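Local coordinates for protein endoribonuclease (Porcine reproductive and respiratory syndrome virus, PDB 5DA1) that probably cleaves RNA at uridylates as the viral EndoU-type endoribonuclease nsp11, and acts as a dimerization-dependent beta interferon antagonist, at residues A[142-146]-A[216-220]. Sequence-based numbering, arbitrary orientation.
Sequences GCHHV and KTAYF
The imidazole of His144 lies with one face against the CB methylene of Tyr219. Tyr219 CB stands 3.6 Å from the centroid of the His144 ring and 9° off its normal, a CH-pi contact over the centre of the face. At the edge of the same imidazole, near its plane, comes the hydroxyl of Thr217, with OG1 4.0 Å from His144 NE2. The carbonyl oxygen of Ala218 approaches obliquely, 3.5 Å from His144 CD2. Tyr219 CB meets the imidazole because the CA-CB bond points at the loop; from there chi1 of 61° sets CG between the backbone N and carbonyl carbon, and the phenol ring leads away from the loop. The two side chains run side by side in the same direction, their ring centroids 5.6 Å apart and planes inclined at 36°. No hydrogen bond links the two segments. His144, a predicted catalytic residue, is hydrogen-bonded through ND1 to Thr177 O, which together with the tyrosine methylene would limit rotation of the imidazole. Thr217 OG1 is hydrogen-bonded to His129 O, tying the strand to the backbone of another predicted catalytic residue. With the Lys173 side chain about 8 Å from that of His144, the contact lies at the probable EndoU active site. Segment 142-146 is loop following strand 139-141, while 217-220 belongs to an outermost strand, within this chain, of the three-stranded antiparallel sheet 197-203, 206-213, 217-221. Tyr219 leans on Met211 and Trp213 of the central strand, and strand 171-178 packs against both His144 and Tyr219.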
loop_
_atom_site.group_PDB
_atom_site.type_symbol
_atom_site.label_atom_id
_atom_site.label_comp_id
_atom_site.label_asym_id
_atom_site.label_seq_id
_atom_site.Cartn_x
_atom_site.Cartn_y
_atom_site.Cartn_z
ATOM N N GLY A 142 -13.813 -7.819 -3.923
ATOM C CA GLY A 142 -13.281 -9.020 -4.502
ATOM C C GLY A 142 -11.875 -8.907 -5.035
ATOM O O GLY A 142 -11.539 -9.578 -5.990
ATOM N N CYS A 143 -11.033 -8.086 -4.433
ATOM C CA CYS A 143 -9.646 -8.080 -4.851
ATOM C C CYS A 143 -8.755 -8.537 -3.694
ATOM O O CYS A 143 -8.045 -7.746 -3.053
ATOM C CB CYS A 143 -9.280 -6.712 -5.385
ATOM S SG CYS A 143 -10.146 -5.379 -4.535
ATOM N N HIS A 144 -8.825 -9.830 -3.412
ATOM C CA HIS A 144 -8.245 -10.377 -2.216
ATOM C C HIS A 144 -7.014 -11.196 -2.556
ATOM O O HIS A 144 -6.574 -12.064 -1.781
ATOM C CB HIS A 144 -9.266 -11.230 -1.513
ATOM C CG HIS A 144 -10.510 -10.490 -1.143
ATOM N ND1 HIS A 144 -10.551 -9.547 -0.134
ATOM C CD2 HIS A 144 -11.772 -10.587 -1.618
ATOM C CE1 HIS A 144 -11.780 -9.077 -0.023
ATOM N NE2 HIS A 144 -12.540 -9.702 -0.903
ATOM N N HIS A 145 -6.454 -10.933 -3.724
ATOM C CA HIS A 145 -5.275 -11.665 -4.086
ATOM C C HIS A 145 -4.205 -10.767 -4.655
ATOM O O HIS A 145 -4.472 -9.630 -5.078
ATOM C CB HIS A 145 -5.598 -12.786 -5.051
ATOM C CG HIS A 145 -4.545 -13.837 -5.103
ATOM N ND1 HIS A 145 -3.701 -13.988 -6.182
ATOM C CD2 HIS A 145 -4.186 -14.780 -4.199
ATOM C CE1 HIS A 145 -2.879 -14.997 -5.947
ATOM N NE2 HIS A 145 -3.155 -15.496 -4.750
ATOM N N VAL A 146 -2.985 -11.283 -4.657
ATOM C CA VAL A 146 -1.865 -10.449 -5.016
ATOM C C VAL A 146 -1.955 -10.116 -6.495
ATOM O O VAL A 146 -1.401 -9.122 -6.946
ATOM C CB VAL A 146 -0.522 -11.063 -4.600
ATOM C CG1 VAL A 146 -0.252 -12.349 -5.353
ATOM C CG2 VAL A 146 0.581 -10.033 -4.713
ATOM N N LYS A 216 -20.093 -16.223 -4.513
ATOM C CA LYS A 216 -20.002 -14.785 -4.726
ATOM C C LYS A 216 -18.590 -14.230 -4.356
ATOM O O LYS A 216 -17.881 -13.665 -5.222
ATOM C CB LYS A 216 -21.166 -14.045 -4.031
ATOM C CG LYS A 216 -22.530 -14.822 -4.016
ATOM C CD LYS A 216 -23.732 -13.931 -3.594
ATOM C CE LYS A 216 -24.501 -13.383 -4.827
ATOM N NZ LYS A 216 -25.004 -11.971 -4.651
ATOM N N THR A 217 -18.156 -14.413 -3.104
ATOM C CA THR A 217 -16.855 -13.883 -2.687
ATOM C C THR A 217 -16.187 -14.745 -1.608
ATOM O O THR A 217 -16.747 -15.744 -1.173
ATOM C CB THR A 217 -16.958 -12.381 -2.274
ATOM O OG1 THR A 217 -15.648 -11.797 -2.225
ATOM C CG2 THR A 217 -17.674 -12.208 -0.908
ATOM N N ALA A 218 -14.981 -14.365 -1.197
ATOM C CA ALA A 218 -14.182 -15.182 -0.298
ATOM C C ALA A 218 -12.985 -14.394 0.138
ATOM O O ALA A 218 -12.230 -13.892 -0.677
ATOM C CB ALA A 218 -13.729 -16.481 -0.975
ATOM N N TYR A 219 -12.808 -14.289 1.439
ATOM C CA TYR A 219 -11.751 -13.485 1.951
ATOM C C TYR A 219 -11.297 -13.973 3.305
ATOM O O TYR A 219 -12.058 -14.544 4.065
ATOM C CB TYR A 219 -12.186 -12.032 2.005
ATOM C CG TYR A 219 -13.373 -11.764 2.899
ATOM C CD1 TYR A 219 -13.219 -11.631 4.259
ATOM C CD2 TYR A 219 -14.640 -11.599 2.360
ATOM C CE1 TYR A 219 -14.297 -11.365 5.061
ATOM C CE2 TYR A 219 -15.731 -11.352 3.147
ATOM C CZ TYR A 219 -15.572 -11.228 4.495
ATOM O OH TYR A 219 -16.677 -10.962 5.292
ATOM N N PHE A 220 -10.017 -13.751 3.576
ATOM C CA PHE A 220 -9.386 -14.128 4.815
ATOM C C PHE A 220 -9.576 -13.042 5.829
ATOM O O PHE A 220 -9.902 -11.917 5.492
ATOM C CB PHE A 220 -7.891 -14.360 4.578
ATOM C CG PHE A 220 -7.566 -15.737 4.122
ATOM C CD1 PHE A 220 -7.840 -16.835 4.935
ATOM C CD2 PHE A 220 -7.008 -15.950 2.880
ATOM C CE1 PHE A 220 -7.547 -18.116 4.528
ATOM C CE2 PHE A 220 -6.709 -17.251 2.447
ATOM C CZ PHE A 220 -6.979 -18.329 3.270
#